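Local coordinates for thioredoxin-like protein (Klebsiella pneumoniae subsp. pneumoniae MGH 78578, PDB 3TY1), which is of unconfirmed function but probably binds carbohydrate, as a supersandwich-fold relative of the galactose mutarotases and aldose 1-epimerases, at residues Leu295-Leu300 with Thr319-Pro324; Glu120-Pro125 with Asp205-Tyr210; Ile209-Phe214 with Gly314-Thr319; Ser231-Asn236 with Thr379-Glu384. All blocks are in the same frame, centred on the assembly; numbering follows the deposited sequence.

In the fold
All four interactions reach one curved mixed sheet of the mutarotase-like supersandwich; segments 120-125 and 319-324 are loops leaving its strands. Interaction 3 pairs strands 204-214 and 311-318 near the middle of the chain. Its sulfate, bonded to His211 and His136, may mark a pocket, possibly the sugar site of the family. Interaction 1, centred about 8 Å from interaction 3, follows the chain out of strand 311-318. Interaction 2 is centred about 9 Å from interaction 1; Ala322 O is 2.9 Å from His124 N. Interaction 4 is peripheral, its centre about 22 Å from the chain's centre. Its Phe235 O is 2.7 Å from Tyr323 OH, and its Glu384 OE1 is 2.7 Å from His124 ND1.

Interaction 1 (Leu295-Leu300 with Thr319-Pro324); sequences LPVLTL and TSYAYP
The chi1 torsions of Tyr321 and Val297 turn ring and methyls onto each other. Tyr321 has CG anti to its carbonyl carbon (chi1 -65°), and this sends the ring across to strand 297-304. Val297 has CG1 in the same relation (chi1 -62°), with CG2 between the backbone N and the carbonyl carbon. CG2 of Val297 then sits over one face of the Tyr321 ring, 4.2 Å from its centroid, in a CH-pi contact. The other methyl, CG1, packs 3.5 Å from Tyr321 OH. Two oxygens lie at the ring edge, near its plane. Leu298 O is 3.4 Å from Tyr321 CE1, and Thr299 OG1 is 3.5 Å from Tyr321 CD1. The ring is therefore bordered on a face and an edge by one strand.

The polar link is made by water. Thr299 OG1 holds two waters. One accepts from Ala322 N at 2.9 Å, and the other donates to Ser320 O at the same distance. At the other end of the contact, Pro296 CD packs 3.8 Å from Thr319 CA.

The phenol hydroxyl of Tyr321 is hydrogen-bonded to Ile263 O on strand 259-265. Ser320 OG bonds to Glu328 of helix 325-330. Strand 297-304 runs between strands 259-265 and 311-318, and segment 319-324 leads from the latter strand into the helix, with Pro324 at its N-cap.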
loop_
_atom_site.group_PDB
_atom_site.type_symbol
_atom_site.label_atom_id
_atom_site.label_comp_id
_atom_site.label_asym_id
_atom_site.label_seq_id
_atom_site.Cartn_x
_atom_site.Cartn_y
_atom_site.Cartn_z
ATOM N N LEU A 295 24.337 -9.460 -20.006
ATOM C CA LEU A 295 24.494 -9.648 -18.566
ATOM C C LEU A 295 25.997 -9.944 -18.331
ATOM O O LEU A 295 26.412 -11.095 -18.210
ATOM C CB LEU A 295 23.546 -10.758 -18.070
ATOM C CG LEU A 295 22.052 -10.523 -18.237
ATOM C CD1 LEU A 295 21.259 -11.821 -17.931
ATOM C CD2 LEU A 295 21.506 -9.329 -17.351
ATOM N N PRO A 296 26.824 -8.894 -18.300
ATOM C CA PRO A 296 28.274 -9.133 -18.228
ATOM C C PRO A 296 28.874 -9.683 -16.961
ATOM O O PRO A 296 30.008 -10.180 -17.021
ATOM C CB PRO A 296 28.888 -7.753 -18.571
ATOM C CG PRO A 296 27.764 -6.883 -18.925
ATOM C CD PRO A 296 26.540 -7.457 -18.326
ATOM N N VAL A 297 28.163 -9.601 -15.831
ATOM C CA VAL A 297 28.676 -10.023 -14.537
ATOM C C VAL A 297 27.812 -11.092 -13.919
ATOM O O VAL A 297 26.702 -11.340 -14.387
ATOM C CB VAL A 297 28.881 -8.831 -13.560
ATOM C CG1 VAL A 297 29.952 -7.867 -14.174
ATOM C CG2 VAL A 297 27.575 -8.123 -13.214
ATOM N N LEU A 298 28.371 -11.754 -12.913
ATOM C CA LEU A 298 27.695 -12.854 -12.229
ATOM C C LEU A 298 27.908 -12.766 -10.725
ATOM O O LEU A 298 29.017 -12.530 -10.263
ATOM C CB LEU A 298 28.216 -14.185 -12.773
ATOM C CG LEU A 298 27.632 -15.498 -12.238
ATOM C CD1 LEU A 298 26.179 -15.587 -12.596
ATOM C CD2 LEU A 298 28.396 -16.663 -12.898
ATOM N N THR A 299 26.836 -12.957 -9.969
ATOM C CA THR A 299 26.898 -13.001 -8.505
ATOM C C THR A 299 26.513 -14.389 -8.049
ATOM O O THR A 299 25.538 -14.979 -8.563
ATOM C CB THR A 299 25.928 -11.956 -7.878
ATOM O OG1 THR A 299 26.321 -10.645 -8.279
ATOM C CG2 THR A 299 25.892 -12.049 -6.327
ATOM N N LEU A 300 27.278 -14.906 -7.095
ATOM C CA LEU A 300 27.034 -16.199 -6.474
ATOM C C LEU A 300 26.642 -15.890 -5.028
ATOM O O LEU A 300 27.434 -15.328 -4.277
ATOM C CB LEU A 300 28.323 -17.030 -6.515
ATOM C CG LEU A 300 28.310 -18.397 -5.809
ATOM C CD1 LEU A 300 27.218 -19.346 -6.365
ATOM C CD2 LEU A 300 29.690 -19.056 -5.857
ATOM N N THR A 319 23.637 -7.100 -15.024
ATOM C CA THR A 319 24.406 -5.950 -15.503
ATOM C C THR A 319 25.226 -5.362 -14.340
ATOM O O THR A 319 26.238 -4.684 -14.547
ATOM C CB THR A 319 23.518 -4.839 -16.122
ATOM O OG1 THR A 319 22.609 -4.358 -15.136
ATOM C CG2 THR A 319 22.753 -5.338 -17.345
ATOM N N SER A 320 24.782 -5.642 -13.119
ATOM C CA SER A 320 25.385 -5.137 -11.888
ATOM C C SER A 320 25.604 -6.244 -10.872
ATOM O O SER A 320 25.000 -7.339 -10.931
ATOM C CB SER A 320 24.483 -4.056 -11.241
ATOM O OG SER A 320 24.823 -2.746 -11.620
ATOM N N TYR A 321 26.508 -5.943 -9.945
ATOM C CA TYR A 321 26.647 -6.696 -8.717
ATOM C C TYR A 321 25.614 -6.116 -7.754
ATOM O O TYR A 321 24.946 -5.125 -8.054
ATOM C CB TYR A 321 28.078 -6.616 -8.146
ATOM C CG TYR A 321 29.098 -7.271 -9.041
ATOM C CD1 TYR A 321 29.025 -8.644 -9.349
ATOM C CD2 TYR A 321 30.145 -6.541 -9.587
ATOM C CE1 TYR A 321 30.012 -9.250 -10.178
ATOM C CE2 TYR A 321 31.094 -7.130 -10.414
ATOM C CZ TYR A 321 31.029 -8.481 -10.712
ATOM O OH TYR A 321 31.988 -9.056 -11.547
ATOM N N ALA A 322 25.481 -6.755 -6.595
ATOM C CA ALA A 322 24.432 -6.419 -5.650
ATOM C C ALA A 322 24.723 -5.248 -4.712
ATOM O O ALA A 322 23.928 -4.978 -3.783
ATOM C CB ALA A 322 24.039 -7.703 -4.835
ATOM N N TYR A 323 25.846 -4.560 -4.919
ATOM C CA TYR A 323 26.112 -3.326 -4.187
ATOM C C TYR A 323 25.033 -2.295 -4.503
ATOM O O TYR A 323 24.351 -2.433 -5.499
ATOM C CB TYR A 323 27.477 -2.730 -4.526
ATOM C CG TYR A 323 28.645 -3.616 -4.191
ATOM C CD1 TYR A 323 29.007 -3.843 -2.878
ATOM C CD2 TYR A 323 29.392 -4.240 -5.203
ATOM C CE1 TYR A 323 30.090 -4.663 -2.565
ATOM C CE2 TYR A 323 30.474 -5.063 -4.902
ATOM C CZ TYR A 323 30.807 -5.272 -3.578
ATOM O OH TYR A 323 31.854 -6.084 -3.244
ATOM N N PRO A 324 24.855 -1.271 -3.637
ATOM C CA PRO A 324 23.863 -0.236 -3.897
ATOM C C PRO A 324 24.151 0.569 -5.158
ATOM O O PRO A 324 25.275 0.574 -5.651
ATOM C CB PRO A 324 23.931 0.660 -2.654
ATOM C CG PRO A 324 24.563 -0.150 -1.614
ATOM C CD PRO A 324 25.497 -1.085 -2.325
HETATM O O HOH W 1 26.930 -9.137 -5.998
HETATM O O HOH W 2 25.238 -10.221 -10.655
#

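Interaction 2 (Glu120-Pro125 with Asp205-Tyr210); sequences EWTGHP and DYQIIY
The loop that leaves strand 114-119 folds back over strand 204-214, where Thr122 N donates to Gln207 OE1 at 3.1 Å. The bond is bent, with an angle of 142° at the hydrogen. The donor sits above the carbonyl plane of the amide, 65° out of it. Trp121 CA also packs 3.3 Å from Gln207 OE1. Gln207 is extended beyond CG, and this carries its amide out to the loop. Water bridges both ends of that amide. One water donates to Gln207 OE1 and to Glu120 O; another accepts from Gln207 NE2 and donates to Thr122 O at 2.6 Å.

Strands 114-119 and 204-214 are antiparallel neighbours in the curved sheet, and this loop continues past their pairing. Ser320 OG is a further partner of Gln207 NE2. Nearer the strand backbone, Thr122 CG2 rests 3.5 Å from Gln207 CB. Thr122 OG1 bonds to Cys117 O and packs 3.9 Å from Ile209 CG1. Glu120 OE2 forms a salt bridge with Arg101 of the second subunit.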
loop_
_atom_site.group_PDB
_atom_site.type_symbol
_atom_site.label_atom_id
_atom_site.label_comp_id
_atom_site.label_asym_id
_atom_site.label_seq_id
_atom_site.Cartn_x
_atom_site.Cartn_y
_atom_site.Cartn_z
ATOM N N GLU A 120 14.674 -0.154 -13.226
ATOM C CA GLU A 120 15.069 1.247 -12.990
ATOM C C GLU A 120 16.322 1.319 -12.079
ATOM O O GLU A 120 17.204 2.178 -12.267
ATOM C CB GLU A 120 13.881 2.040 -12.435
ATOM C CG GLU A 120 14.031 3.539 -12.592
ATOM C CD GLU A 120 12.950 4.352 -11.899
ATOM O OE1 GLU A 120 11.784 3.910 -11.843
ATOM O OE2 GLU A 120 13.263 5.482 -11.462
ATOM N N TRP A 121 16.397 0.412 -11.110
ATOM C CA TRP A 121 17.611 0.199 -10.308
ATOM C C TRP A 121 17.567 -1.195 -9.707
ATOM O O TRP A 121 16.551 -1.886 -9.812
ATOM C CB TRP A 121 17.811 1.261 -9.206
ATOM C CG TRP A 121 16.879 1.143 -8.103
ATOM C CD1 TRP A 121 17.065 0.438 -6.953
ATOM C CD2 TRP A 121 15.565 1.670 -8.047
ATOM N NE1 TRP A 121 15.959 0.511 -6.174
ATOM C CE2 TRP A 121 15.003 1.243 -6.829
ATOM C CE3 TRP A 121 14.796 2.459 -8.911
ATOM C CZ2 TRP A 121 13.693 1.575 -6.440
ATOM C CZ3 TRP A 121 13.506 2.790 -8.535
ATOM C CH2 TRP A 121 12.963 2.347 -7.300
ATOM N N THR A 122 18.659 -1.580 -9.055
ATOM C CA THR A 122 18.777 -2.880 -8.421
ATOM C C THR A 122 19.731 -2.813 -7.228
ATOM O O THR A 122 20.310 -1.782 -6.926
ATOM C CB THR A 122 19.298 -3.941 -9.438
ATOM O OG1 THR A 122 18.967 -5.237 -8.968
ATOM C CG2 THR A 122 20.842 -3.803 -9.693
ATOM N N GLY A 123 19.858 -3.933 -6.530
ATOM C CA GLY A 123 20.874 -4.078 -5.507
ATOM C C GLY A 123 20.442 -3.705 -4.106
ATOM O O GLY A 123 19.290 -3.295 -3.875
ATOM N N HIS A 124 21.381 -3.818 -3.176
ATOM C CA HIS A 124 21.103 -3.497 -1.774
ATOM C C HIS A 124 20.648 -2.037 -1.651
ATOM O O HIS A 124 21.023 -1.201 -2.463
ATOM C CB HIS A 124 22.335 -3.713 -0.906
ATOM C CG HIS A 124 22.740 -5.138 -0.763
ATOM N ND1 HIS A 124 23.970 -5.501 -0.264
ATOM C CD2 HIS A 124 22.097 -6.291 -1.056
ATOM C CE1 HIS A 124 24.054 -6.816 -0.227
ATOM N NE2 HIS A 124 22.927 -7.317 -0.691
ATOM N N PRO A 125 19.844 -1.722 -0.624
ATOM C CA PRO A 125 19.320 -0.365 -0.489
ATOM C C PRO A 125 20.336 0.702 -0.068
ATOM O O PRO A 125 21.386 0.379 0.468
ATOM C CB PRO A 125 18.228 -0.504 0.584
ATOM C CG PRO A 125 18.676 -1.589 1.443
ATOM C CD PRO A 125 19.363 -2.598 0.462
ATOM N N ASP A 205 18.994 5.481 -17.133
ATOM C CA ASP A 205 19.749 4.386 -16.514
ATOM C C ASP A 205 18.887 3.126 -16.337
ATOM O O ASP A 205 17.677 3.225 -16.221
ATOM C CB ASP A 205 20.250 4.781 -15.109
ATOM C CG ASP A 205 21.379 5.777 -15.130
ATOM O OD1 ASP A 205 21.926 6.122 -16.210
ATOM O OD2 ASP A 205 21.724 6.209 -14.025
ATOM N N TYR A 206 19.524 1.959 -16.366
ATOM C CA TYR A 206 18.857 0.729 -15.983
ATOM C C TYR A 206 19.889 -0.207 -15.402
ATOM O O TYR A 206 21.083 -0.057 -15.663
ATOM C CB TYR A 206 18.103 0.088 -17.148
ATOM C CG TYR A 206 18.963 -0.611 -18.199
ATOM C CD1 TYR A 206 19.494 0.089 -19.293
ATOM C CD2 TYR A 206 19.233 -1.961 -18.093
ATOM C CE1 TYR A 206 20.266 -0.576 -20.255
ATOM C CE2 TYR A 206 19.992 -2.622 -19.028
ATOM C CZ TYR A 206 20.503 -1.944 -20.099
ATOM O OH TYR A 206 21.252 -2.674 -20.974
ATOM N N GLN A 207 19.405 -1.108 -14.558
ATOM C CA GLN A 207 20.167 -2.204 -13.990
ATOM C C GLN A 207 19.272 -3.432 -13.889
ATOM O O GLN A 207 18.076 -3.293 -13.640
ATOM C CB GLN A 207 20.640 -1.894 -12.581
ATOM C CG GLN A 207 21.478 -0.653 -12.395
ATOM C CD GLN A 207 21.723 -0.409 -10.936
ATOM O OE1 GLN A 207 20.882 0.203 -10.258
ATOM N NE2 GLN A 207 22.861 -0.915 -10.417
ATOM N N ILE A 208 19.844 -4.625 -14.020
ATOM C CA ILE A 208 19.048 -5.865 -13.822
ATOM C C ILE A 208 19.905 -7.005 -13.313
ATOM O O ILE A 208 21.003 -7.187 -13.778
ATOM C CB ILE A 208 18.298 -6.279 -15.127
ATOM C CG1 ILE A 208 17.443 -7.559 -14.973
ATOM C CG2 ILE A 208 19.283 -6.408 -16.322
ATOM C CD1 ILE A 208 16.298 -7.451 -13.934
ATOM N N ILE A 209 19.364 -7.785 -12.365
ATOM C CA ILE A 209 19.963 -9.022 -11.921
ATOM C C ILE A 209 18.839 -10.064 -12.053
ATOM O O ILE A 209 17.721 -9.833 -11.535
ATOM C CB ILE A 209 20.455 -8.932 -10.432
ATOM C CG1 ILE A 209 21.530 -7.865 -10.263
ATOM C CG2 ILE A 209 20.919 -10.303 -9.949
ATOM C CD1 ILE A 209 22.042 -7.678 -8.840
ATOM N N TYR A 210 19.113 -11.172 -12.759
ATOM C CA TYR A 210 18.211 -12.320 -12.854
ATOM C C TYR A 210 18.536 -13.228 -11.662
ATOM O O TYR A 210 19.402 -14.115 -11.730
ATOM C CB TYR A 210 18.377 -13.001 -14.209
ATOM C CG TYR A 210 17.649 -12.232 -15.287
ATOM C CD1 TYR A 210 18.201 -11.121 -15.881
ATOM C CD2 TYR A 210 16.351 -12.589 -15.652
ATOM C CE1 TYR A 210 17.480 -10.389 -16.832
ATOM C CE2 TYR A 210 15.685 -11.926 -16.586
ATOM C CZ TYR A 210 16.235 -10.813 -17.185
ATOM O OH TYR A 210 15.487 -10.125 -18.102
HETATM O O HOH W 3 20.065 2.417 -11.739
HETATM O O HOH W 4 22.802 -1.199 -7.543
#

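Interaction 3 (Ile209-Phe214 with Gly314-Thr319). With SO4 (sulfate ion), chain L.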
loop_
_atom_site.group_PDB
_atom_site.type_symbol
_atom_site.label_atom_id
_atom_site.label_comp_id
_atom_site.label_asym_id
_atom_site.label_seq_id
_atom_site.Cartn_x
_atom_site.Cartn_y
_atom_site.Cartn_z
ATOM N N ILE A 209 19.364 -7.785 -12.365
ATOM C CA ILE A 209 19.963 -9.022 -11.921
ATOM C C ILE A 209 18.839 -10.064 -12.053
ATOM O O ILE A 209 17.721 -9.833 -11.535
ATOM C CB ILE A 209 20.455 -8.932 -10.432
ATOM C CG1 ILE A 209 21.530 -7.865 -10.263
ATOM C CG2 ILE A 209 20.919 -10.303 -9.949
ATOM C CD1 ILE A 209 22.042 -7.678 -8.840
ATOM N N TYR A 210 19.113 -11.172 -12.759
ATOM C CA TYR A 210 18.211 -12.320 -12.854
ATOM C C TYR A 210 18.536 -13.228 -11.662
ATOM O O TYR A 210 19.402 -14.115 -11.730
ATOM C CB TYR A 210 18.377 -13.001 -14.209
ATOM C CG TYR A 210 17.649 -12.232 -15.287
ATOM C CD1 TYR A 210 18.201 -11.121 -15.881
ATOM C CD2 TYR A 210 16.351 -12.589 -15.652
ATOM C CE1 TYR A 210 17.480 -10.389 -16.832
ATOM C CE2 TYR A 210 15.685 -11.926 -16.586
ATOM C CZ TYR A 210 16.235 -10.813 -17.185
ATOM O OH TYR A 210 15.487 -10.125 -18.102
ATOM N N HIS A 211 17.852 -12.974 -10.556
ATOM C CA HIS A 211 18.176 -13.531 -9.261
ATOM C C HIS A 211 17.555 -14.924 -9.187
ATOM O O HIS A 211 16.369 -15.077 -8.878
ATOM C CB HIS A 211 17.624 -12.552 -8.201
ATOM C CG HIS A 211 18.200 -12.697 -6.837
ATOM N ND1 HIS A 211 18.188 -13.887 -6.145
ATOM C CD2 HIS A 211 18.693 -11.766 -5.979
ATOM C CE1 HIS A 211 18.655 -13.688 -4.924
ATOM N NE2 HIS A 211 18.985 -12.412 -4.800
ATOM N N SER A 212 18.360 -15.935 -9.493
ATOM C CA SER A 212 17.861 -17.307 -9.699
ATOM C C SER A 212 18.267 -18.182 -8.525
ATOM O O SER A 212 19.467 -18.307 -8.225
ATOM C CB SER A 212 18.359 -17.815 -11.050
ATOM O OG SER A 212 18.126 -16.836 -12.096
ATOM N N ASN A 213 17.291 -18.833 -7.883
ATOM C CA ASN A 213 17.461 -19.396 -6.543
ATOM C C ASN A 213 17.151 -20.874 -6.470
ATOM O O ASN A 213 16.072 -21.299 -6.881
ATOM C CB ASN A 213 16.568 -18.579 -5.578
ATOM C CG ASN A 213 16.704 -17.074 -5.823
ATOM O OD1 ASN A 213 17.805 -16.566 -5.825
ATOM N ND2 ASN A 213 15.601 -16.383 -6.070
ATOM N N PHE A 214 18.088 -21.654 -5.926
ATOM C CA PHE A 214 18.004 -23.125 -5.963
ATOM C C PHE A 214 18.276 -23.652 -4.564
ATOM O O PHE A 214 19.264 -23.274 -3.945
ATOM C CB PHE A 214 19.044 -23.715 -6.948
ATOM C CG PHE A 214 18.967 -23.121 -8.325
ATOM C CD1 PHE A 214 18.078 -23.615 -9.274
ATOM C CD2 PHE A 214 19.740 -22.014 -8.655
ATOM C CE1 PHE A 214 17.997 -23.038 -10.558
ATOM C CE2 PHE A 214 19.644 -21.428 -9.896
ATOM C CZ PHE A 214 18.775 -21.959 -10.879
ATOM N N GLY A 314 21.902 -18.523 -4.862
ATOM C CA GLY A 314 21.519 -17.689 -6.006
ATOM C C GLY A 314 22.598 -17.734 -7.030
ATOM O O GLY A 314 23.794 -17.549 -6.677
ATOM N N ILE A 315 22.226 -17.986 -8.286
ATOM C CA ILE A 315 23.150 -17.841 -9.451
ATOM C C ILE A 315 22.556 -16.654 -10.165
ATOM O O ILE A 315 21.460 -16.757 -10.707
ATOM C CB ILE A 315 23.145 -19.058 -10.357
ATOM C CG1 ILE A 315 23.601 -20.299 -9.579
ATOM C CG2 ILE A 315 24.075 -18.816 -11.552
ATOM C CD1 ILE A 315 23.592 -21.601 -10.429
ATOM N N GLU A 316 23.221 -15.510 -10.101
ATOM C CA GLU A 316 22.597 -14.233 -10.440
ATOM C C GLU A 316 23.300 -13.445 -11.516
ATOM O O GLU A 316 24.117 -12.536 -11.227
ATOM C CB GLU A 316 22.484 -13.395 -9.154
ATOM C CG GLU A 316 21.986 -14.164 -7.923
ATOM C CD GLU A 316 21.909 -13.330 -6.686
ATOM O OE1 GLU A 316 22.155 -12.101 -6.750
ATOM O OE2 GLU A 316 21.608 -13.929 -5.626
ATOM N N PRO A 317 23.017 -13.783 -12.764
ATOM C CA PRO A 317 23.638 -13.018 -13.835
ATOM C C PRO A 317 23.021 -11.634 -13.881
ATOM O O PRO A 317 21.822 -11.481 -13.641
ATOM C CB PRO A 317 23.342 -13.828 -15.092
ATOM C CG PRO A 317 22.347 -14.825 -14.713
ATOM C CD PRO A 317 22.302 -14.962 -13.252
ATOM N N GLY A 318 23.844 -10.633 -14.127
ATOM C CA GLY A 318 23.360 -9.289 -14.124
ATOM C C GLY A 318 24.188 -8.308 -14.896
ATOM O O GLY A 318 25.286 -8.646 -15.396
ATOM N N THR A 319 23.637 -7.100 -15.024
ATOM C CA THR A 319 24.406 -5.950 -15.503
ATOM C C THR A 319 25.226 -5.362 -14.340
ATOM O O THR A 319 26.238 -4.684 -14.547
ATOM C CB THR A 319 23.518 -4.839 -16.122
ATOM O OG1 THR A 319 22.609 -4.358 -15.136
ATOM C CG2 THR A 319 22.753 -5.338 -17.345
HETATM S S SO4 L . 19.788 -10.924 -1.491
HETATM O O1 SO4 L . 18.870 -11.909 -0.910
HETATM O O2 SO4 L . 21.152 -11.488 -1.592
HETATM O O3 SO4 L . 19.339 -10.516 -2.825
HETATM O O4 SO4 L . 19.797 -9.743 -0.625
#
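Tyr210 N donates to Pro317 O at 2.9 Å in a nearly straight bond (162° at the hydrogen). Ile315 N donates to Ser212 O at 2.8 Å. The return bond from Ser212 N to Ile315 O is weak. These bonds join parts of strands 204-214 and 311-318, which run antiparallel, with axes 4.6 Å apart at closest approach. Ser212 and Ile315 form a hydrogen-bonded pair. Asn213 and Gly314 form the non-hydrogen-bonded pair beside it.

The imidazole of His211 is held at both nitrogens. ND1 donates to a lone pair of Asn213 OD1 at 2.7 Å, almost in the ring plane. NE2 donates to sulfate O3 at 2.8 Å. The ion, probably from the crystallisation liquor, also bonds to His136 NE2 and may mark the sugar pocket of this mutarotase-like fold. CG of His211 is anti to the backbone N (chi1 -162°), and Glu316 is extended beyond CG. This lays the Glu316 carboxylate along the ring, stacked on one face, the planes 29° apart. Glu316 OE2 is 3.0 Å from His211 CE1. Glu316 CG makes a CH-pi contact with the same ring.

Ile209 CG2 meets Glu316 CB at 3.6 Å, and Ile315 CD1 touches Phe214 CE2 at 4.0 Å. Trp301 and Phe110 also meet the His211 ring. Strand 204-214 lies between strands 114-119 and 311-318. Ser212, Phe214, Ile315 and Pro317 pack against strand 285-291 of the neighbouring sheet.

Interaction 4 (Ser231-Asn236 with Thr379-Glu384); sequences SISPFN and TPIAKE
Ser233 starts the contact, near the end of strand 231-234, where the C-terminal tail, after strand 375-376 that pairs parallel with this strand, packs on the mutarotase-like fold. Its OG is 3.8 Å from Ile381 CG2. OG also binds a water that accepts from Ile381 N at 3.0 Å and donates to Pro234 O. This one water has three partners, two on the strand and one on the tail. Pro234 O further takes a CA-H...O contact from Pro380 CA at 3.4 Å. Pro380 CB then packs 3.7 Å from Phe235 O. A second water donates to both Phe235 O and Ala382 O.

Phe235 has CG anti to the backbone N (chi1 -172°), and its ring extends toward the last residue. The ring stacks with Tyr323 and also meets His124, which bonds to Glu384 OE1. That carboxylate oxygen lies at the ring edge, near its plane, 3.5 Å from Phe235 CZ. Asn236 follows, its backbone C lying 4.0 Å from Pro380 CG.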
loop_
_atom_site.group_PDB
_atom_site.type_symbol
_atom_site.label_atom_id
_atom_site.label_comp_id
_atom_site.label_asym_id
_atom_site.label_seq_id
_atom_site.Cartn_x
_atom_site.Cartn_y
_atom_site.Cartn_z
ATOM N N SER A 231 37.778 -14.245 -13.034
ATOM C CA SER A 231 38.095 -13.865 -11.653
ATOM C C SER A 231 36.926 -13.994 -10.715
ATOM O O SER A 231 35.777 -14.023 -11.139
ATOM C CB SER A 231 38.687 -12.451 -11.589
ATOM O OG SER A 231 37.720 -11.507 -11.984
ATOM N N ILE A 232 37.236 -14.147 -9.437
ATOM C CA ILE A 232 36.210 -14.210 -8.380
ATOM C C ILE A 232 36.784 -13.570 -7.134
ATOM O O ILE A 232 37.981 -13.787 -6.794
ATOM C CB ILE A 232 35.732 -15.661 -8.111
ATOM C CG1 ILE A 232 34.701 -15.730 -6.970
ATOM C CG2 ILE A 232 36.900 -16.598 -7.789
ATOM C CD1 ILE A 232 33.941 -17.030 -6.993
ATOM N N SER A 233 35.939 -12.766 -6.485
ATOM C CA SER A 233 36.287 -12.053 -5.264
ATOM C C SER A 233 35.138 -12.012 -4.279
ATOM O O SER A 233 33.954 -12.064 -4.670
ATOM C CB SER A 233 36.746 -10.631 -5.581
ATOM O OG SER A 233 35.779 -9.939 -6.328
ATOM N N PRO A 234 35.458 -11.971 -2.982
ATOM C CA PRO A 234 34.361 -11.944 -2.029
ATOM C C PRO A 234 33.669 -10.593 -2.036
ATOM O O PRO A 234 34.323 -9.579 -2.259
ATOM C CB PRO A 234 35.063 -12.190 -0.692
ATOM C CG PRO A 234 36.381 -11.652 -0.861
ATOM C CD PRO A 234 36.754 -11.873 -2.301
ATOM N N PHE A 235 32.351 -10.600 -1.778
ATOM C CA PHE A 235 31.529 -9.378 -1.736
ATOM C C PHE A 235 31.932 -8.431 -0.591
ATOM O O PHE A 235 31.895 -7.205 -0.755
ATOM C CB PHE A 235 30.042 -9.779 -1.608
ATOM C CG PHE A 235 29.089 -8.644 -1.752
ATOM C CD1 PHE A 235 28.587 -8.289 -3.011
ATOM C CD2 PHE A 235 28.656 -7.931 -0.624
ATOM C CE1 PHE A 235 27.656 -7.240 -3.145
ATOM C CE2 PHE A 235 27.744 -6.894 -0.744
ATOM C CZ PHE A 235 27.247 -6.537 -2.005
ATOM N N ASN A 236 32.306 -9.019 0.547
ATOM C CA ASN A 236 32.738 -8.298 1.759
ATOM C C ASN A 236 33.766 -9.141 2.533
ATOM O O ASN A 236 34.140 -10.238 2.096
ATOM C CB ASN A 236 31.509 -7.948 2.618
ATOM C CG ASN A 236 30.676 -9.189 3.035
ATOM O OD1 ASN A 236 31.119 -10.329 2.914
ATOM N ND2 ASN A 236 29.473 -8.948 3.540
ATOM N N THR A 379 40.574 -9.135 -2.185
ATOM C CA THR A 379 40.042 -7.820 -1.857
ATOM C C THR A 379 38.685 -7.610 -2.516
ATOM O O THR A 379 38.579 -7.743 -3.735
ATOM C CB THR A 379 40.977 -6.702 -2.320
ATOM O OG1 THR A 379 42.273 -6.970 -1.806
ATOM C CG2 THR A 379 40.516 -5.334 -1.814
ATOM N N PRO A 380 37.647 -7.270 -1.718
ATOM C CA PRO A 380 36.353 -6.899 -2.303
ATOM C C PRO A 380 36.512 -5.715 -3.248
ATOM O O PRO A 380 37.340 -4.842 -2.982
ATOM C CB PRO A 380 35.517 -6.487 -1.079
ATOM C CG PRO A 380 36.153 -7.156 0.062
ATOM C CD PRO A 380 37.613 -7.197 -0.242
ATOM N N ILE A 381 35.748 -5.695 -4.340
ATOM C CA ILE A 381 35.835 -4.614 -5.331
ATOM C C ILE A 381 35.188 -3.303 -4.855
ATOM O O ILE A 381 35.458 -2.246 -5.422
ATOM C CB ILE A 381 35.292 -5.042 -6.727
ATOM C CG1 ILE A 381 33.789 -5.274 -6.736
ATOM C CG2 ILE A 381 36.000 -6.306 -7.238
ATOM C CD1 ILE A 381 33.324 -5.778 -8.077
ATOM N N ALA A 382 34.341 -3.366 -3.812
ATOM C CA ALA A 382 33.708 -2.174 -3.257
ATOM C C ALA A 382 33.386 -2.390 -1.788
ATOM O O ALA A 382 33.469 -3.507 -1.314
ATOM C CB ALA A 382 32.464 -1.823 -4.039
ATOM N N LYS A 383 33.056 -1.318 -1.071
ATOM C CA LYS A 383 32.685 -1.380 0.372
ATOM C C LYS A 383 31.394 -0.605 0.531
ATOM O O LYS A 383 31.352 0.559 0.183
ATOM C CB LYS A 383 33.780 -0.762 1.266
ATOM N N GLU A 384 30.332 -1.248 1.022
ATOM C CA GLU A 384 29.038 -0.556 1.195
ATOM C C GLU A 384 28.889 -0.052 2.636
ATOM O O GLU A 384 29.875 0.228 3.319
ATOM C CB GLU A 384 27.841 -1.431 0.732
ATOM C CG GLU A 384 27.792 -2.847 1.282
ATOM C CD GLU A 384 26.446 -3.540 1.058
ATOM O OE1 GLU A 384 26.084 -3.798 -0.103
ATOM O OE2 GLU A 384 25.762 -3.854 2.053
ATOM O OXT GLU A 384 27.797 0.110 3.177
HETATM O O HOH W 5 34.265 -8.290 -4.728
HETATM O O HOH W 6 32.726 -5.057 0.536
#